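Local coordinates for class D beta-lactamase (Fusobacterium nucleatum subsp. polymorphum, PDB 4IED), which probably hydrolyses beta-lactam antibiotics such as penicillins to substituted beta-amino acids, conferring antibiotic resistance, at residues N13-M18 and K40-N45; N63-L68 and E177-I182; K74-M79 and N98-I103. All coordinates share one frame; numbering follows the deposited sequence.

Overall arrangement
Interaction 1 stands alone on one side of the chain's centre; interactions 2 and 3 lie together on the other. Interaction 1 comes first along the chain and joins the start of helix 16-25 to strand 40-44, an outermost strand of the antiparallel sheet. Interactions 2 and 3 belong to the helical part of the beta-lactamase fold; their centres are about 30 and 36 Å from that of interaction 1, but only about 9 Å from each other. Interaction 2 packs helix 62-69 on helix 173-182, and interaction 3 is nested within the long excursion between them. Asp-181 with Arg-100 and Gln-178 with Val-76 tie helix 173-182 to helix 99-105 and to the 74-79 loop.

Interaction 1: N13-M18 and K40-N45; sequences NENQFM and KIDYYN
Glu-14 and Asn-15 hold the edge strand and the residue after it by three sound hydrogen bonds. Asn-45 N donates to Glu-14 OE2 at 2.8 Å, approaching about 40° out of the carboxylate plane. Next along the chain, Asn-15 N reaches Tyr-43 O at 2.9 Å, a backbone bond tying the approach to helix 16-25 to the strand. The third is almost straight: Asn-15 ND2 meets Asp-42 OD2 at 3.0 Å, with 171° at the hydrogen. It lies in the amide plane but arrives above the carboxylate. The same amide is used at its other end, where Asn-15 OD1 accepts from Met-18 N at 2.8 Å. Asn-15 is therefore the N-cap of helix 16-25, and its flat group is fixed at both ends while it bridges helix start and strand.

Strand 40-44 is an outermost strand of the six-stranded antiparallel sheet, paired with strand 29-35, and the N-terminal helix packs against it beside Tyr-246 of the C-terminal helix 238-249. Asp-35, at the end of strand 29-35, and Asn-38, in the turn that follows, bind magnesium in a structure of this protein, though none is bound here; Asp-42 lies close by.

Tyr-43 has CG between its backbone N and carbonyl carbon (chi1 69°), which returns the ring to Glu-14 although the side chain sets out away from it. Glu-14 CA lies over one ring face, 4.3 Å from the Tyr-43 centroid, in a CH-pi contact, and Glu-14 CG reaches 3.6 Å from Tyr-43 CE1. The extended chain of Met-18 runs in toward the strand backbone, where its SD sits 3.6 Å from Tyr-43 C. Closer to the helix, Met-18 CB rests 3.9 Å from Tyr-44 CB, and the Tyr-44 ring stacks with Phe-22.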
loop_
_atom_site.group_PDB
_atom_site.type_symbol
_atom_site.label_atom_id
_atom_site.label_comp_id
_atom_site.label_asym_id
_atom_site.label_seq_id
_atom_site.Cartn_x
_atom_site.Cartn_y
_atom_site.Cartn_z
ATOM N N ASN A 13 9.770 11.096 20.626
ATOM C CA ASN A 13 11.069 11.415 20.024
ATOM C C ASN A 13 11.089 10.943 18.569
ATOM O O ASN A 13 10.904 9.731 18.300
ATOM C CB ASN A 13 12.154 10.649 20.775
ATOM C CG ASN A 13 13.339 11.511 21.109
ATOM O OD1 ASN A 13 14.436 11.308 20.590
ATOM N ND2 ASN A 13 13.129 12.478 22.003
ATOM N N GLU A 14 11.336 11.844 17.616
ATOM C CA GLU A 14 11.540 11.378 16.273
ATOM C C GLU A 14 12.748 10.425 16.224
ATOM O O GLU A 14 13.724 10.679 16.902
ATOM C CB GLU A 14 11.822 12.546 15.340
ATOM C CG GLU A 14 10.582 13.317 14.974
ATOM C CD GLU A 14 10.801 14.405 13.908
ATOM O OE1 GLU A 14 11.944 15.002 13.773
ATOM O OE2 GLU A 14 9.783 14.700 13.249
ATOM N N ASN A 15 12.706 9.397 15.400
ATOM C CA ASN A 15 13.884 8.606 15.082
ATOM C C ASN A 15 14.905 9.533 14.393
ATOM O O ASN A 15 14.633 10.191 13.385
ATOM C CB ASN A 15 13.486 7.412 14.189
ATOM C CG ASN A 15 14.677 6.549 13.819
ATOM O OD1 ASN A 15 15.459 6.937 12.960
ATOM N ND2 ASN A 15 14.867 5.406 14.515
ATOM N N GLN A 16 16.063 9.589 14.958
ATOM C CA GLN A 16 17.070 10.528 14.508
ATOM C C GLN A 16 17.652 10.147 13.175
ATOM O O GLN A 16 17.997 11.017 12.420
ATOM C CB GLN A 16 18.124 10.687 15.633
ATOM C CG GLN A 16 17.600 11.481 16.839
ATOM C CD GLN A 16 16.937 12.847 16.449
ATOM O OE1 GLN A 16 17.620 13.844 16.038
ATOM N NE2 GLN A 16 15.599 12.892 16.570
ATOM N N PHE A 17 17.804 8.855 12.888
ATOM C CA PHE A 17 18.260 8.466 11.570
ATOM C C PHE A 17 17.234 8.810 10.476
ATOM O O PHE A 17 17.565 9.370 9.419
ATOM C CB PHE A 17 18.593 6.964 11.530
ATOM C CG PHE A 17 19.313 6.577 10.284
ATOM C CD1 PHE A 17 20.560 7.131 10.031
ATOM C CD2 PHE A 17 18.729 5.827 9.335
ATOM C CE1 PHE A 17 21.201 6.859 8.882
ATOM C CE2 PHE A 17 19.403 5.515 8.193
ATOM C CZ PHE A 17 20.594 6.106 7.939
ATOM N N MET A 18 15.978 8.576 10.753
ATOM C CA MET A 18 14.988 9.002 9.752
ATOM C C MET A 18 15.072 10.527 9.514
ATOM O O MET A 18 14.969 11.018 8.386
ATOM C CB MET A 18 13.590 8.657 10.211
ATOM C CG MET A 18 13.296 7.196 10.323
ATOM S SD MET A 18 11.603 6.922 10.823
ATOM C CE MET A 18 11.551 5.144 10.768
ATOM N N LYS A 40 6.664 -1.135 19.427
ATOM C CA LYS A 40 6.991 0.286 19.485
ATOM C C LYS A 40 7.093 0.833 18.073
ATOM O O LYS A 40 7.278 0.120 17.082
ATOM C CB LYS A 40 8.280 0.504 20.191
ATOM C CG LYS A 40 9.428 -0.089 19.392
ATOM C CD LYS A 40 10.774 0.115 20.071
ATOM C CE LYS A 40 10.626 0.808 21.434
ATOM N NZ LYS A 40 11.834 1.454 22.062
ATOM N N ILE A 41 6.940 2.147 17.994
ATOM C CA ILE A 41 6.990 2.860 16.770
ATOM C C ILE A 41 8.199 3.728 16.660
ATOM O O ILE A 41 8.641 4.339 17.683
ATOM C CB ILE A 41 5.753 3.803 16.691
ATOM C CG1 ILE A 41 4.493 2.990 16.428
ATOM C CG2 ILE A 41 5.885 4.837 15.612
ATOM C CD1 ILE A 41 3.227 3.754 16.718
ATOM N N ASP A 42 8.765 3.823 15.465
ATOM C CA ASP A 42 9.809 4.767 15.146
ATOM C C ASP A 42 9.264 5.654 14.061
ATOM O O ASP A 42 8.687 5.140 13.096
ATOM C CB ASP A 42 11.114 4.063 14.704
ATOM C CG ASP A 42 11.900 3.527 15.903
ATOM O OD1 ASP A 42 11.607 2.389 16.329
ATOM O OD2 ASP A 42 12.774 4.308 16.412
ATOM N N TYR A 43 9.443 6.964 14.179
ATOM C CA TYR A 43 8.780 7.830 13.205
ATOM C C TYR A 43 9.593 9.102 12.891
ATOM O O TYR A 43 10.441 9.490 13.670
ATOM C CB TYR A 43 7.374 8.214 13.655
ATOM C CG TYR A 43 7.398 9.146 14.867
ATOM C CD1 TYR A 43 7.619 10.499 14.702
ATOM C CD2 TYR A 43 7.338 8.661 16.133
ATOM C CE1 TYR A 43 7.661 11.380 15.785
ATOM C CE2 TYR A 43 7.406 9.501 17.208
ATOM C CZ TYR A 43 7.632 10.853 17.025
ATOM O OH TYR A 43 7.711 11.715 18.135
ATOM N N TYR A 44 9.207 9.747 11.788
ATOM C CA TYR A 44 9.628 11.106 11.393
ATOM C C TYR A 44 8.335 11.834 11.041
ATOM O O TYR A 44 7.537 11.315 10.264
ATOM C CB TYR A 44 10.551 11.050 10.218
ATOM C CG TYR A 44 10.899 12.443 9.739
ATOM C CD1 TYR A 44 11.721 13.271 10.483
ATOM C CD2 TYR A 44 10.284 12.990 8.626
ATOM C CE1 TYR A 44 12.029 14.554 10.016
ATOM C CE2 TYR A 44 10.572 14.248 8.177
ATOM C CZ TYR A 44 11.455 15.009 8.864
ATOM O OH TYR A 44 11.782 16.291 8.453
ATOM N N ASN A 45 8.165 13.021 11.620
ATOM C CA ASN A 45 7.023 13.916 11.387
ATOM C C ASN A 45 5.723 13.345 11.898
ATOM O O ASN A 45 4.918 12.876 11.129
ATOM C CB ASN A 45 6.971 14.291 9.929
ATOM C CG ASN A 45 6.111 15.492 9.668
ATOM O OD1 ASN A 45 5.301 15.899 10.545
ATOM N ND2 ASN A 45 6.222 16.057 8.502
HETATM O O HOH W 1 10.440 7.694 16.915
#

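Interaction 2: N63-L68 and E177-I182; sequences NTLIGL and EQVKDI
Thr-64 turns two different faces to its surroundings: OG1 is gripped twice, while CG2 packs on Val-179 and Ile-182. The hydroxyl is hydrogen-bonded to Tyr-111 OH and to the main-chain oxygen of the carboxylated lysine at position 60, four residues earlier. With OG1 held this way, the methyl, anti to the backbone N, faces helix 173-182. There Thr-64 CG2 and Ile-182 CD1 reach toward each other tip to tip at 3.7 Å. In Ile-182 a chi1 of 70° sets CG1 over the main chain of its own helix, and the rest of the chain is extended.

Gln-178 is a second fixed polar group. Its OE1 accepts from Val-76 N, while NE2 donates to Glu-174 O within its own helix, so the amide is held at both ends. These bonds tie helix 173-182 to the 74-79 loop, whereas the two segments themselves touch by packing. Leu-68 crosses the amide at a slant, its CD2 coming to 3.6 Å from Gln-178 OE1, a packing contact against an oxygen already bonded elsewhere.

The two helices belong to the helical part of the beta-lactamase fold. Helix 62-69 begins just after the carboxylated lysine at position 60, the lysine of the Ser-X-X-Lys motif of this family. The segments run roughly antiparallel, at 144°, and their axes approach to 9.8 Å.

CG2 of Val-179 fills the middle of the interface. It points into the groove formed by three residues of the facing helix, lying 3.9 Å from Thr-64 CG2 and touching Leu-65 CB and Leu-68 CD1 as well. The same methyl also comes to 4.0 Å from Leu-65 N, so it rests against the main chain too. Ile-61 touches Val-179, and Ile-103 of helix 99-105 packs on both Thr-64 and Ile-182.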
loop_
_atom_site.group_PDB
_atom_site.type_symbol
_atom_site.label_atom_id
_atom_site.label_comp_id
_atom_site.label_asym_id
_atom_site.label_seq_id
_atom_site.Cartn_x
_atom_site.Cartn_y
_atom_site.Cartn_z
ATOM N N ASN A 63 -8.145 -3.512 -1.728
ATOM C CA ASN A 63 -9.086 -3.799 -2.758
ATOM C C ASN A 63 -8.995 -5.321 -3.095
ATOM O O ASN A 63 -10.060 -5.993 -3.213
ATOM C CB ASN A 63 -8.810 -2.864 -3.961
ATOM C CG ASN A 63 -9.966 -2.761 -4.940
ATOM O OD1 ASN A 63 -11.023 -3.346 -4.820
ATOM N ND2 ASN A 63 -9.762 -1.941 -6.010
ATOM N N THR A 64 -7.784 -5.840 -3.220
ATOM C CA THR A 64 -7.644 -7.279 -3.518
ATOM C C THR A 64 -8.282 -8.142 -2.407
ATOM O O THR A 64 -9.054 -9.070 -2.699
ATOM C CB THR A 64 -6.171 -7.693 -3.552
ATOM O OG1 THR A 64 -5.443 -6.854 -4.524
ATOM C CG2 THR A 64 -6.021 -9.157 -3.969
ATOM N N LEU A 65 -8.051 -7.743 -1.131
ATOM C CA LEU A 65 -8.591 -8.560 -0.006
ATOM C C LEU A 65 -10.082 -8.560 -0.014
ATOM O O LEU A 65 -10.730 -9.605 0.130
ATOM C CB LEU A 65 -8.036 -8.002 1.269
ATOM C CG LEU A 65 -8.352 -8.699 2.531
ATOM C CD1 LEU A 65 -7.900 -10.171 2.579
ATOM C CD2 LEU A 65 -7.907 -7.977 3.768
ATOM N N ILE A 66 -10.713 -7.401 -0.235
ATOM C CA ILE A 66 -12.146 -7.347 -0.295
ATOM C C ILE A 66 -12.696 -8.093 -1.490
ATOM O O ILE A 66 -13.735 -8.774 -1.426
ATOM C CB ILE A 66 -12.635 -5.884 -0.357
ATOM C CG1 ILE A 66 -12.224 -5.145 0.941
ATOM C CG2 ILE A 66 -14.095 -5.765 -0.563
ATOM C CD1 ILE A 66 -12.261 -3.619 0.847
ATOM N N GLY A 67 -12.040 -8.044 -2.637
ATOM C CA GLY A 67 -12.462 -8.839 -3.783
ATOM C C GLY A 67 -12.435 -10.333 -3.571
ATOM O O GLY A 67 -13.346 -11.014 -3.959
ATOM N N LEU A 68 -11.329 -10.792 -2.957
ATOM C CA LEU A 68 -11.283 -12.216 -2.596
ATOM C C LEU A 68 -12.357 -12.584 -1.629
ATOM O O LEU A 68 -12.982 -13.652 -1.806
ATOM C CB LEU A 68 -9.917 -12.550 -1.994
ATOM C CG LEU A 68 -8.703 -12.436 -2.961
ATOM C CD1 LEU A 68 -7.445 -12.467 -2.105
ATOM C CD2 LEU A 68 -8.776 -13.525 -4.050
ATOM N N GLU A 177 -3.552 -14.676 3.161
ATOM C CA GLU A 177 -2.303 -15.345 2.673
ATOM C C GLU A 177 -1.982 -14.940 1.195
ATOM O O GLU A 177 -0.854 -14.717 0.824
ATOM C CB GLU A 177 -2.393 -16.883 2.802
ATOM C CG GLU A 177 -1.043 -17.582 2.788
ATOM C CD GLU A 177 -0.180 -17.067 4.013
ATOM O OE1 GLU A 177 -0.736 -16.780 5.131
ATOM O OE2 GLU A 177 1.015 -17.127 3.872
ATOM N N GLN A 178 -3.018 -14.941 0.374
ATOM C CA GLN A 178 -2.907 -14.571 -1.003
ATOM C C GLN A 178 -2.421 -13.162 -1.159
ATOM O O GLN A 178 -1.498 -12.867 -1.955
ATOM C CB GLN A 178 -4.206 -14.769 -1.730
ATOM C CG GLN A 178 -4.546 -16.179 -2.074
ATOM C CD GLN A 178 -5.871 -16.228 -2.699
ATOM O OE1 GLN A 178 -6.098 -15.858 -3.848
ATOM N NE2 GLN A 178 -6.840 -16.595 -1.903
ATOM N N VAL A 179 -2.948 -12.266 -0.323
ATOM C CA VAL A 179 -2.500 -10.892 -0.434
ATOM C C VAL A 179 -1.035 -10.736 0.022
ATOM O O VAL A 179 -0.241 -9.970 -0.557
ATOM C CB VAL A 179 -3.465 -9.938 0.354
ATOM C CG1 VAL A 179 -2.891 -8.490 0.362
ATOM C CG2 VAL A 179 -4.840 -9.956 -0.298
ATOM N N LYS A 180 -0.636 -11.479 1.040
ATOM C CA LYS A 180 0.769 -11.527 1.398
ATOM C C LYS A 180 1.600 -12.073 0.245
ATOM O O LYS A 180 2.646 -11.473 -0.088
ATOM C CB LYS A 180 0.974 -12.462 2.611
ATOM C CG LYS A 180 0.261 -11.973 3.901
ATOM C CD LYS A 180 0.634 -12.892 5.079
ATOM C CE LYS A 180 2.085 -12.630 5.513
ATOM N NZ LYS A 180 2.493 -13.518 6.640
ATOM N N ASP A 181 1.180 -13.142 -0.400
ATOM C CA ASP A 181 2.001 -13.739 -1.418
ATOM C C ASP A 181 2.211 -12.797 -2.624
ATOM O O ASP A 181 3.296 -12.694 -3.176
ATOM C CB ASP A 181 1.375 -15.010 -1.880
ATOM C CG ASP A 181 2.357 -15.909 -2.613
ATOM O OD1 ASP A 181 3.272 -16.488 -1.948
ATOM O OD2 ASP A 181 2.202 -16.121 -3.848
ATOM N N ILE A 182 1.164 -12.117 -3.060
ATOM C CA ILE A 182 1.264 -11.224 -4.244
ATOM C C ILE A 182 2.060 -9.969 -4.033
ATOM O O ILE A 182 2.485 -9.364 -5.020
ATOM C CB ILE A 182 -0.120 -10.873 -4.812
ATOM C CG1 ILE A 182 -0.922 -9.942 -3.907
ATOM C CG2 ILE A 182 -0.883 -12.197 -5.151
ATOM C CD1 ILE A 182 -2.331 -9.634 -4.297
#

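Interaction 3: K74-M79 and N98-I103; sequences KNVDEM and NLRYAI
A type I beta turn, Asn-75 to Glu-78, docks here on the N-terminal end of helix 99-105; within it an Asx turn links Asn-75 OD1 to Asp-77 N. Arg-100 N donates to Val-76 O at 3.0 Å, using a lone pair of that oxygen. Asn-98, the N-cap, does two jobs: its OD1 accepts from Tyr-101 N at 3.0 Å, and its ND2 reaches back to Asp-77 O at 3.1 Å, striking that carbonyl from above its plane.

The side chain of Arg-100, bent at chi3 (-62°), takes hold of Asp-77 side-on. NE binds Asp-77 OD1 at 2.8 Å, and NH2 binds OD2 at 3.0 Å on its syn lone pair, nearly straight at 177°. The two flat groups are almost coplanar, 24° apart. One water joins Asn-75 O, Glu-78 O and Leu-99 N, so the first helical N-H is met through solvent.

Arg-100 NH1 also forms a salt bridge with Asp-181 of helix 173-182. The two-point grip on Asp-77 fixes the rotation of the guanidinium, which, with Asp-181 on NH1, probably balances the charge of both carboxylates.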
loop_
_atom_site.group_PDB
_atom_site.type_symbol
_atom_site.label_atom_id
_atom_site.label_comp_id
_atom_site.label_asym_id
_atom_site.label_seq_id
_atom_site.Cartn_x
_atom_site.Cartn_y
_atom_site.Cartn_z
ATOM N N LYS A 74 -11.831 -16.473 -7.939
ATOM C CA LYS A 74 -11.583 -17.646 -7.130
ATOM C C LYS A 74 -10.311 -17.483 -6.282
ATOM O O LYS A 74 -10.286 -17.877 -5.103
ATOM C CB LYS A 74 -11.510 -18.882 -8.040
ATOM C CG LYS A 74 -11.281 -20.128 -7.238
ATOM C CD LYS A 74 -11.453 -21.386 -8.047
ATOM C CE LYS A 74 -10.675 -21.377 -9.348
ATOM N NZ LYS A 74 -9.213 -21.369 -9.255
ATOM N N ASN A 75 -9.282 -16.856 -6.880
ATOM C CA ASN A 75 -7.998 -16.593 -6.231
ATOM C C ASN A 75 -7.247 -15.581 -7.099
ATOM O O ASN A 75 -7.705 -15.301 -8.190
ATOM C CB ASN A 75 -7.207 -17.899 -5.942
ATOM C CG ASN A 75 -7.009 -18.713 -7.171
ATOM O OD1 ASN A 75 -6.510 -18.248 -8.203
ATOM N ND2 ASN A 75 -7.461 -20.040 -7.032
ATOM N N VAL A 76 -6.096 -15.158 -6.596
ATOM C CA VAL A 76 -5.284 -14.127 -7.270
ATOM C C VAL A 76 -4.625 -14.646 -8.563
ATOM O O VAL A 76 -4.058 -13.870 -9.325
ATOM C CB VAL A 76 -4.226 -13.579 -6.339
ATOM C CG1 VAL A 76 -4.845 -12.859 -5.142
ATOM C CG2 VAL A 76 -3.314 -14.715 -5.834
ATOM N N ASP A 77 -4.713 -15.965 -8.820
ATOM C CA ASP A 77 -4.169 -16.518 -10.058
ATOM C C ASP A 77 -5.189 -16.746 -11.161
ATOM O O ASP A 77 -4.827 -17.054 -12.270
ATOM C CB ASP A 77 -3.395 -17.836 -9.723
ATOM C CG ASP A 77 -2.201 -17.523 -8.910
ATOM O OD1 ASP A 77 -1.177 -17.078 -9.460
ATOM O OD2 ASP A 77 -2.235 -17.672 -7.646
ATOM N N GLU A 78 -6.451 -16.466 -10.870
ATOM C CA GLU A 78 -7.515 -16.646 -11.879
ATOM C C GLU A 78 -7.571 -15.488 -12.839
ATOM O O GLU A 78 -7.685 -14.341 -12.390
ATOM C CB GLU A 78 -8.832 -16.800 -11.186
ATOM C CG GLU A 78 -9.926 -17.339 -12.120
ATOM C CD GLU A 78 -11.263 -17.531 -11.461
ATOM O OE1 GLU A 78 -11.799 -16.579 -10.901
ATOM O OE2 GLU A 78 -11.781 -18.687 -11.504
ATOM N N MET A 79 -7.615 -15.786 -14.095
ATOM C CA MET A 79 -7.693 -14.679 -15.081
ATOM C C MET A 79 -8.988 -13.885 -14.778
ATOM O O MET A 79 -10.054 -14.456 -14.542
ATOM C CB MET A 79 -7.649 -15.161 -16.512
ATOM C CG MET A 79 -6.356 -15.917 -16.837
ATOM S SD MET A 79 -4.840 -15.059 -16.436
ATOM C CE MET A 79 -4.732 -13.696 -17.502
ATOM N N ASN A 98 -4.430 -11.705 -14.309
ATOM C CA ASN A 98 -4.962 -12.032 -13.015
ATOM C C ASN A 98 -4.596 -10.966 -11.970
ATOM O O ASN A 98 -3.826 -10.082 -12.284
ATOM C CB ASN A 98 -4.603 -13.477 -12.561
ATOM C CG ASN A 98 -3.094 -13.695 -12.501
ATOM O OD1 ASN A 98 -2.292 -12.837 -12.222
ATOM N ND2 ASN A 98 -2.708 -14.905 -12.834
ATOM N N LEU A 99 -5.083 -11.069 -10.751
ATOM C CA LEU A 99 -4.813 -9.998 -9.773
ATOM C C LEU A 99 -3.402 -9.948 -9.303
ATOM O O LEU A 99 -2.835 -8.981 -8.970
ATOM C CB LEU A 99 -5.821 -10.012 -8.610
ATOM C CG LEU A 99 -7.301 -9.681 -8.912
ATOM C CD1 LEU A 99 -8.098 -9.722 -7.617
ATOM C CD2 LEU A 99 -7.465 -8.351 -9.554
ATOM N N ARG A 100 -2.763 -11.148 -9.239
ATOM C CA ARG A 100 -1.353 -11.204 -8.930
ATOM C C ARG A 100 -0.506 -10.345 -9.827
ATOM O O ARG A 100 0.279 -9.529 -9.347
ATOM C CB ARG A 100 -0.863 -12.658 -8.979
ATOM C CG ARG A 100 0.609 -12.807 -8.732
ATOM C CD ARG A 100 1.123 -14.258 -8.983
ATOM N NE ARG A 100 0.494 -15.258 -8.092
ATOM C CZ ARG A 100 0.758 -15.447 -6.806
ATOM N NH1 ARG A 100 1.730 -14.731 -6.186
ATOM N NH2 ARG A 100 -0.030 -16.342 -6.197
ATOM N N TYR A 101 -0.699 -10.471 -11.145
ATOM C CA TYR A 101 0.030 -9.635 -12.074
ATOM C C TYR A 101 -0.413 -8.225 -11.944
ATOM O O TYR A 101 0.419 -7.280 -11.954
ATOM C CB TYR A 101 -0.260 -10.140 -13.473
ATOM C CG TYR A 101 0.444 -9.275 -14.523
ATOM C CD1 TYR A 101 1.754 -9.447 -14.834
ATOM C CD2 TYR A 101 -0.266 -8.314 -15.211
ATOM C CE1 TYR A 101 2.418 -8.619 -15.754
ATOM C CE2 TYR A 101 0.384 -7.478 -16.147
ATOM C CZ TYR A 101 1.699 -7.660 -16.382
ATOM O OH TYR A 101 2.431 -6.933 -17.297
ATOM N N ALA A 102 -1.714 -8.040 -11.823
ATOM C CA ALA A 102 -2.262 -6.669 -11.802
ATOM C C ALA A 102 -1.673 -5.827 -10.647
ATOM O O ALA A 102 -1.300 -4.649 -10.795
ATOM C CB ALA A 102 -3.722 -6.678 -11.728
ATOM N N ILE A 103 -1.514 -6.413 -9.468
ATOM C CA ILE A 103 -0.963 -5.637 -8.338
ATOM C C ILE A 103 0.516 -5.330 -8.545
ATOM O O ILE A 103 0.976 -4.233 -8.214
ATOM C CB ILE A 103 -1.288 -6.242 -6.967
ATOM C CG1 ILE A 103 -1.059 -5.234 -5.837
ATOM C CG2 ILE A 103 -0.384 -7.503 -6.718
ATOM C CD1 ILE A 103 -1.595 -5.665 -4.468
HETATM O O HOH W 2 -7.286 -13.049 -10.040
HETATM O O HOH W 3 -0.750 -17.123 -12.180
#